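Local coordinates for aminotransferase, class V family protein (Trichomonas vaginalis, PDB 5F8V), which probably catalyses the reversible, pyridoxal phosphate-dependent transfer of an amino group between O-phospho-L-serine and 2-oxoglutarate, the second step of serine synthesis from 3-phosphoglycerate, at residues 142-147 against 169-174; 278-283 against 356-361. All blocks are in the same frame, centred on the assembly; numbering follows the deposited sequence.

Interaction 1 of 2, residues 142-147 against 169-174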
ATOM      1  N   TRP A 142      12.264  33.454   8.621  1.00 22.22           N
ATOM      2  CA  TRP A 142      11.657  32.285   9.244  1.00 23.39           C
ATOM      3  C   TRP A 142      11.484  32.535  10.741  1.00 24.62           C
ATOM      4  O   TRP A 142      12.418  32.995  11.407  1.00 23.61           O
ATOM      5  CB  TRP A 142      12.535  31.042   9.036  1.00 23.32           C
ATOM      6  CG  TRP A 142      12.707  30.603   7.593  1.00 23.19           C
ATOM      7  CD1 TRP A 142      12.266  31.248   6.469  1.00 22.77           C
ATOM      8  CD2 TRP A 142      13.414  29.444   7.132  1.00 23.33           C
ATOM      9  NE1 TRP A 142      12.647  30.561   5.343  1.00 22.88           N
ATOM     10  CE2 TRP A 142      13.347  29.446   5.719  1.00 22.83           C
ATOM     11  CE3 TRP A 142      14.079  28.391   7.777  1.00 23.26           C
ATOM     12  CZ2 TRP A 142      13.933  28.449   4.938  1.00 23.05           C
ATOM     13  CZ3 TRP A 142      14.667  27.398   7.003  1.00 23.22           C
ATOM     14  CH2 TRP A 142      14.593  27.436   5.593  1.00 23.60           C
ATOM     15  N   LYS A 143      10.285  32.239  11.246  1.00 25.98           N
ATOM     16  CA  LYS A 143       9.959  32.347  12.667  1.00 27.62           C
ATOM     17  C   LYS A 143       9.846  30.937  13.239  1.00 28.22           C
ATOM     18  O   LYS A 143       8.822  30.273  13.068  1.00 29.02           O
ATOM     19  CB  LYS A 143       8.655  33.140  12.867  1.00 29.11           C
ATOM     20  CG  LYS A 143       8.846  34.638  13.110  1.00 30.69           C
ATOM     21  CD  LYS A 143       9.635  35.322  12.002  1.00 32.22           C
ATOM     22  CE  LYS A 143       9.921  36.778  12.320  1.00 33.97           C
ATOM     23  NZ  LYS A 143      10.845  37.387  11.317  1.00 34.92           N
ATOM     24  N   LEU A 144      10.913  30.482  13.896  1.00 28.43           N
ATOM     25  CA  LEU A 144      10.966  29.135  14.466  1.00 28.40           C
ATOM     26  C   LEU A 144      10.375  29.124  15.876  1.00 28.21           C
ATOM     27  O   LEU A 144      10.353  30.148  16.556  1.00 28.00           O
ATOM     28  CB  LEU A 144      12.408  28.612  14.496  1.00 28.71           C
ATOM     29  CG  LEU A 144      13.259  28.756  13.229  1.00 28.71           C
ATOM     30  CD1 LEU A 144      14.547  27.961  13.392  1.00 28.98           C
ATOM     31  CD2 LEU A 144      12.514  28.329  11.971  1.00 28.03           C
ATOM     32  N   SER A 145       9.911  27.951  16.300  1.00 27.99           N
ATOM     33  CA  SER A 145       9.283  27.768  17.609  1.00 27.95           C
ATOM     34  C   SER A 145      10.330  27.357  18.635  1.00 28.51           C
ATOM     35  O   SER A 145      11.322  26.712  18.293  1.00 27.74           O
ATOM     36  CB  SER A 145       8.193  26.706  17.528  1.00 27.55           C
ATOM     37  OG  SER A 145       7.164  27.119  16.651  1.00 27.06           O
ATOM     38  N   GLU A 146      10.088  27.717  19.893  1.00 29.60           N
ATOM     39  CA  GLU A 146      11.079  27.544  20.957  1.00 31.23           C
ATOM     40  C   GLU A 146      11.404  26.072  21.205  1.00 30.02           C
ATOM     41  O   GLU A 146      12.571  25.674  21.165  1.00 31.69           O
ATOM     42  CB  GLU A 146      10.599  28.205  22.262  1.00 33.63           C
ATOM     43  CG  GLU A 146      11.679  28.351  23.331  1.00 36.22           C
ATOM     44  CD  GLU A 146      11.106  28.672  24.706  1.00 38.65           C
ATOM     45  OE1 GLU A 146      11.337  27.881  25.650  1.00 40.61           O
ATOM     46  OE2 GLU A 146      10.421  29.711  24.842  1.00 39.37           O
ATOM     47  N   ASP A 147      10.370  25.275  21.448  1.00 27.89           N
ATOM     48  CA  ASP A 147      10.533  23.867  21.820  1.00 26.88           C
ATOM     49  C   ASP A 147      10.028  22.969  20.684  1.00 24.24           C
ATOM     50  O   ASP A 147       9.180  22.110  20.890  1.00 24.28           O
ATOM     51  CB  ASP A 147       9.779  23.595  23.135  1.00 27.04           C
ATOM     52  CG  ASP A 147      10.047  22.206  23.696  1.00 28.08           C
ATOM     53  OD1 ASP A 147      11.217  21.764  23.712  1.00 28.98           O
ATOM     54  OD2 ASP A 147       9.075  21.551  24.119  1.00 29.37           O
ATOM     55  N   ASP A 169      19.463  25.110   7.470  1.00 22.79           N
ATOM     56  CA  ASP A 169      20.174  25.164   8.740  1.00 23.61           C
ATOM     57  C   ASP A 169      19.209  25.657   9.822  1.00 22.17           C
ATOM     58  O   ASP A 169      18.871  26.840   9.870  1.00 21.37           O
ATOM     59  CB  ASP A 169      21.380  26.101   8.611  1.00 25.59           C
ATOM     60  CG  ASP A 169      22.271  26.102   9.842  1.00 27.89           C
ATOM     61  OD1 ASP A 169      22.264  25.107  10.606  1.00 30.59           O
ATOM     62  OD2 ASP A 169      23.004  27.100  10.029  1.00 29.37           O
ATOM     63  N   VAL A 170      18.740  24.733  10.658  1.00 20.79           N
ATOM     64  CA  VAL A 170      17.833  25.052  11.756  1.00 19.97           C
ATOM     65  C   VAL A 170      18.170  24.189  12.971  1.00 20.44           C
ATOM     66  O   VAL A 170      18.763  23.113  12.820  1.00 19.66           O
ATOM     67  CB  VAL A 170      16.343  24.851  11.377  1.00 19.75           C
ATOM     68  CG1 VAL A 170      15.930  25.816  10.274  1.00 19.90           C
ATOM     69  CG2 VAL A 170      16.052  23.410  10.986  1.00 19.53           C
ATOM     70  N   PRO A 171      17.796  24.648  14.183  1.00 21.31           N
ATOM     71  CA  PRO A 171      18.149  23.855  15.370  1.00 21.28           C
ATOM     72  C   PRO A 171      17.495  22.469  15.407  1.00 21.07           C
ATOM     73  O   PRO A 171      18.199  21.473  15.581  1.00 20.01           O
ATOM     74  CB  PRO A 171      17.665  24.733  16.531  1.00 22.02           C
ATOM     75  CG  PRO A 171      17.719  26.125  15.987  1.00 22.01           C
ATOM     76  CD  PRO A 171      17.244  25.965  14.567  1.00 21.84           C
ATOM     77  N   ALA A 172      16.177  22.406  15.199  1.00 20.78           N
ATOM     78  CA  ALA A 172      15.452  21.137  15.313  1.00 20.79           C
ATOM     79  C   ALA A 172      15.846  20.156  14.197  1.00 20.91           C
ATOM     80  O   ALA A 172      16.310  20.584  13.128  1.00 20.38           O
ATOM     81  CB  ALA A 172      13.950  21.372  15.319  1.00 20.94           C
ATOM     82  N   PRO A 173      15.687  18.840  14.450  1.00 20.18           N
ATOM     83  CA  PRO A 173      15.975  17.862  13.395  1.00 19.87           C
ATOM     84  C   PRO A 173      15.010  17.973  12.212  1.00 18.62           C
ATOM     85  O   PRO A 173      13.833  18.290  12.393  1.00 18.61           O
ATOM     86  CB  PRO A 173      15.837  16.504  14.104  1.00 19.92           C
ATOM     87  CG  PRO A 173      15.111  16.781  15.370  1.00 20.36           C
ATOM     88  CD  PRO A 173      15.444  18.191  15.751  1.00 20.50           C
ATOM     89  N   LEU A 174      15.526  17.725  11.017  1.00 17.56           N
ATOM     90  CA  LEU A 174      14.757  17.883   9.783  1.00 16.40           C
ATOM     91  C   LEU A 174      13.901  16.660   9.531  1.00 15.71           C
ATOM     92  O   LEU A 174      14.363  15.517   9.701  1.00 15.20           O
ATOM     93  CB  LEU A 174      15.690  18.080   8.591  1.00 16.52           C
ATOM     94  CG  LEU A 174      16.603  19.312   8.613  1.00 16.45           C
ATOM     95  CD1 LEU A 174      17.689  19.163   7.560  1.00 16.40           C
ATOM     96  CD2 LEU A 174      15.814  20.595   8.407  1.00 16.44           C
TER

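Interaction 2 of 2, residues 278-283 against 356-361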
ATOM      1  N   ALA A 278      17.271  18.810 -17.213  1.00 15.76           N
ATOM      2  CA  ALA A 278      16.618  20.038 -16.714  1.00 15.94           C
ATOM      3  C   ALA A 278      17.102  21.304 -17.420  1.00 16.48           C
ATOM      4  O   ALA A 278      16.292  22.150 -17.784  1.00 16.93           O
ATOM      5  CB  ALA A 278      16.803  20.184 -15.212  1.00 15.94           C
ATOM      6  N   LYS A 279      18.413  21.409 -17.621  1.00 17.27           N
ATOM      7  CA  LYS A 279      19.034  22.572 -18.283  1.00 18.28           C
ATOM      8  C   LYS A 279      18.488  22.772 -19.710  1.00 17.39           C
ATOM      9  O   LYS A 279      18.135  23.890 -20.095  1.00 16.20           O
ATOM     10  CB  LYS A 279      20.557  22.409 -18.302  1.00 19.59           C
ATOM     11  CG  LYS A 279      21.341  23.619 -18.790  1.00 21.29           C
ATOM     12  CD  LYS A 279      22.797  23.243 -19.048  1.00 22.61           C
ATOM     13  CE  LYS A 279      23.645  24.457 -19.423  1.00 23.42           C
ATOM     14  NZ  LYS A 279      23.876  25.350 -18.250  1.00 24.49           N
ATOM     15  N   LYS A 280      18.404  21.683 -20.467  1.00 17.06           N
ATOM     16  CA  LYS A 280      17.762  21.696 -21.793  1.00 17.29           C
ATOM     17  C   LYS A 280      16.302  22.185 -21.735  1.00 16.54           C
ATOM     18  O   LYS A 280      15.908  23.027 -22.535  1.00 16.51           O
ATOM     19  CB  LYS A 280      17.818  20.306 -22.442  1.00 18.13           C
ATOM     20  CG  LYS A 280      19.214  19.857 -22.874  1.00 18.63           C
ATOM     21  CD  LYS A 280      19.142  18.529 -23.624  1.00 19.56           C
ATOM     22  CE  LYS A 280      20.435  18.227 -24.378  1.00 20.26           C
ATOM     23  NZ  LYS A 280      20.405  16.882 -25.022  1.00 20.62           N
ATOM     24  N   VAL A 281      15.521  21.686 -20.777  1.00 15.57           N
ATOM     25  CA  VAL A 281      14.106  22.063 -20.682  1.00 15.29           C
ATOM     26  C   VAL A 281      13.994  23.550 -20.322  1.00 15.57           C
ATOM     27  O   VAL A 281      13.199  24.263 -20.928  1.00 15.42           O
ATOM     28  CB  VAL A 281      13.303  21.201 -19.679  1.00 15.01           C
ATOM     29  CG1 VAL A 281      11.869  21.690 -19.560  1.00 14.73           C
ATOM     30  CG2 VAL A 281      13.312  19.727 -20.069  1.00 15.18           C
ATOM     31  N   TYR A 282      14.799  24.013 -19.357  1.00 15.81           N
ATOM     32  CA  TYR A 282      14.757  25.422 -18.934  1.00 16.20           C
ATOM     33  C   TYR A 282      15.251  26.383 -20.006  1.00 17.12           C
ATOM     34  O   TYR A 282      14.694  27.467 -20.153  1.00 17.30           O
ATOM     35  CB  TYR A 282      15.527  25.658 -17.615  1.00 15.82           C
ATOM     36  CG  TYR A 282      14.783  25.155 -16.398  1.00 15.32           C
ATOM     37  CD1 TYR A 282      13.522  25.650 -16.085  1.00 14.92           C
ATOM     38  CD2 TYR A 282      15.334  24.176 -15.552  1.00 15.45           C
ATOM     39  CE1 TYR A 282      12.827  25.202 -14.981  1.00 14.72           C
ATOM     40  CE2 TYR A 282      14.640  23.721 -14.431  1.00 14.90           C
ATOM     41  CZ  TYR A 282      13.380  24.244 -14.149  1.00 14.70           C
ATOM     42  OH  TYR A 282      12.637  23.822 -13.058  1.00 14.27           O
ATOM     43  N   GLU A 283      16.290  26.000 -20.739  1.00 18.44           N
ATOM     44  CA  GLU A 283      16.751  26.796 -21.877  1.00 20.64           C
ATOM     45  C   GLU A 283      15.691  26.840 -23.004  1.00 19.94           C
ATOM     46  O   GLU A 283      15.563  27.859 -23.663  1.00 19.78           O
ATOM     47  CB  GLU A 283      18.134  26.331 -22.381  1.00 22.37           C
ATOM     48  CG  GLU A 283      18.648  26.966 -23.680  1.00 25.07           C
ATOM     49  CD  GLU A 283      18.837  28.488 -23.628  1.00 27.44           C
ATOM     50  OE1 GLU A 283      18.137  29.190 -22.865  1.00 30.57           O
ATOM     51  OE2 GLU A 283      19.692  29.003 -24.382  1.00 30.40           O
ATOM     52  N   GLU A 356      16.042  11.126 -24.909  1.00 16.80           N
ATOM     53  CA  GLU A 356      15.263  11.186 -26.134  1.00 17.55           C
ATOM     54  C   GLU A 356      13.916  11.899 -25.943  1.00 16.31           C
ATOM     55  O   GLU A 356      13.494  12.639 -26.818  1.00 15.77           O
ATOM     56  CB  GLU A 356      15.009   9.777 -26.653  1.00 19.01           C
ATOM     57  CG  GLU A 356      14.504   9.728 -28.074  1.00 20.42           C
ATOM     58  CD  GLU A 356      14.376   8.310 -28.568  1.00 21.51           C
ATOM     59  OE1 GLU A 356      13.369   7.651 -28.246  1.00 23.99           O
ATOM     60  OE2 GLU A 356      15.290   7.862 -29.274  1.00 22.11           O
ATOM     61  N   ALA A 357      13.246  11.647 -24.816  1.00 15.41           N
ATOM     62  CA  ALA A 357      11.961  12.288 -24.513  1.00 14.79           C
ATOM     63  C   ALA A 357      12.110  13.799 -24.374  1.00 14.33           C
ATOM     64  O   ALA A 357      11.307  14.561 -24.928  1.00 13.77           O
ATOM     65  CB  ALA A 357      11.345  11.704 -23.250  1.00 14.78           C
ATOM     66  N   VAL A 358      13.142  14.213 -23.640  1.00 13.87           N
ATOM     67  CA  VAL A 358      13.458  15.623 -23.470  1.00 14.07           C
ATOM     68  C   VAL A 358      13.779  16.272 -24.828  1.00 14.19           C
ATOM     69  O   VAL A 358      13.309  17.381 -25.098  1.00 14.66           O
ATOM     70  CB  VAL A 358      14.621  15.843 -22.468  1.00 13.96           C
ATOM     71  CG1 VAL A 358      15.085  17.293 -22.474  1.00 13.86           C
ATOM     72  CG2 VAL A 358      14.211  15.421 -21.055  1.00 14.18           C
ATOM     73  N   ASP A 359      14.581  15.599 -25.654  1.00 14.12           N
ATOM     74  CA  ASP A 359      14.864  16.069 -27.032  1.00 14.73           C
ATOM     75  C   ASP A 359      13.594  16.273 -27.871  1.00 14.28           C
ATOM     76  O   ASP A 359      13.476  17.265 -28.571  1.00 14.34           O
ATOM     77  CB  ASP A 359      15.778  15.098 -27.789  1.00 15.00           C
ATOM     78  CG  ASP A 359      17.244  15.215 -27.409  1.00 15.31           C
ATOM     79  OD1 ASP A 359      17.665  16.170 -26.748  1.00 16.05           O
ATOM     80  OD2 ASP A 359      18.012  14.315 -27.801  1.00 17.12           O
ATOM     81  N   ALA A 360      12.668  15.326 -27.806  1.00 14.02           N
ATOM     82  CA  ALA A 360      11.362  15.456 -28.468  1.00 14.18           C
ATOM     83  C   ALA A 360      10.507  16.613 -27.915  1.00 14.55           C
ATOM     84  O   ALA A 360       9.825  17.306 -28.681  1.00 14.10           O
ATOM     85  CB  ALA A 360      10.596  14.157 -28.367  1.00 14.25           C
ATOM     86  N   LEU A 361      10.558  16.826 -26.600  1.00 14.54           N
ATOM     87  CA  LEU A 361       9.856  17.954 -25.985  1.00 15.07           C
ATOM     88  C   LEU A 361      10.422  19.301 -26.440  1.00 15.30           C
ATOM     89  O   LEU A 361       9.666  20.194 -26.816  1.00 16.00           O
ATOM     90  CB  LEU A 361       9.891  17.857 -24.453  1.00 15.03           C
ATOM     91  CG  LEU A 361       9.187  18.986 -23.700  1.00 15.02           C
ATOM     92  CD1 LEU A 361       7.716  19.073 -24.111  1.00 14.75           C
ATOM     93  CD2 LEU A 361       9.343  18.802 -22.198  1.00 15.16           C
TER

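Interaction 1 of 2, residues 142-147 against 169-174
Leu144 and Val170 form the nearest CA pair of two loop segments, 142-147 and 169-174, with their CA atoms 8.4 Å apart, and side chains make the contact. The example shows how a few apolar groups can join irregular segments. Val170 is at the middle: its CG1 methyl lies at the edge of the Trp142 indole, in the ring plane, 3.8 Å from Trp142 CZ3. With chi1 at -64°, CG1 stands anti to the carbonyl carbon of Val170, and this turns the methyl to the six-membered end of the indole. The same methyl meets Leu144 CD1 at 4.0 Å. That leucine methyl also touches the CD corner of the proline ring, 3.6 Å from Pro171 CD, and thus spans two consecutive residues of 169-174. Trp142 is buried, and its NE1 is hydrogen-bonded to the carbonyl oxygen of Pro137, which ties down the polar side of the indole. Both loops lead into neighbouring parallel strands of the main sheet: segment 142-147 runs into strand 148-154, and segment 169-174 into strand 174-177. Phe151 of strand 148-154 adjoins the cluster, touching Leu144 and Val170 and meeting the Trp142 ring at a shallow interplanar angle.

Interaction 2 of 2, residues 278-283 against 356-361
Two helices running side by side in the same direction, 267-286 and 355-367, meet here through one turn each, a compact case of an apolar helix contact bordered by a charge pair. Over 278-283 and 356-361 the axes come within 9.9 Å and diverge by just 6°. The apolar part is a valine pair: Val281 CG2 lies 3.9 Å from Val358 CG1, the two side chains meeting at about a right angle. In Val358 the touching methyl is anti to the backbone N (chi1 171°), and from there it also reaches across to the base of Lys280, 4.1 Å from Lys280 CB. Lys280 thus contributes twice. Its extended chain, on an exposed residue, carries the ammonium group past the valines to the carboxylate of Asp359, where Lys280 NZ and Asp359 OD1 form a salt bridge at 3.3 Å whose hydrogen bond is weak. The bridge lies at the exposed margin, so it is probably a modest electrostatic link beside the buried valines. Met305 of strand 304-307 packs on Val281, while Leu336 touches Leu361 on the second helix. Helices packed on strands in this way belong to the small alpha/beta C-terminal domain of fold type I pyridoxal phosphate enzymes, the class that includes the class-V aminotransferases.

How the interactions relate
Interactions 1 and 2 occupy separate parts of one subunit, with centres 38 Å apart and nearest atoms about 19 Å from each other. They follow in series along the chain: 142-147 and 169-174 have met before 278-283 begins. Between them in sequence lies Lys202, the lysine that carries the pyridoxal phosphate as a Schiff base in this crystal. Interaction 1 belongs to the large sheet domain and interaction 2 to the smaller C-terminal region, so each contact lies within one part of the subunit, not between the two. Both are well out from the centre of the chain, 23 Å and 21 Å from it to the centres of the contacts. Neither is touched by the other subunit.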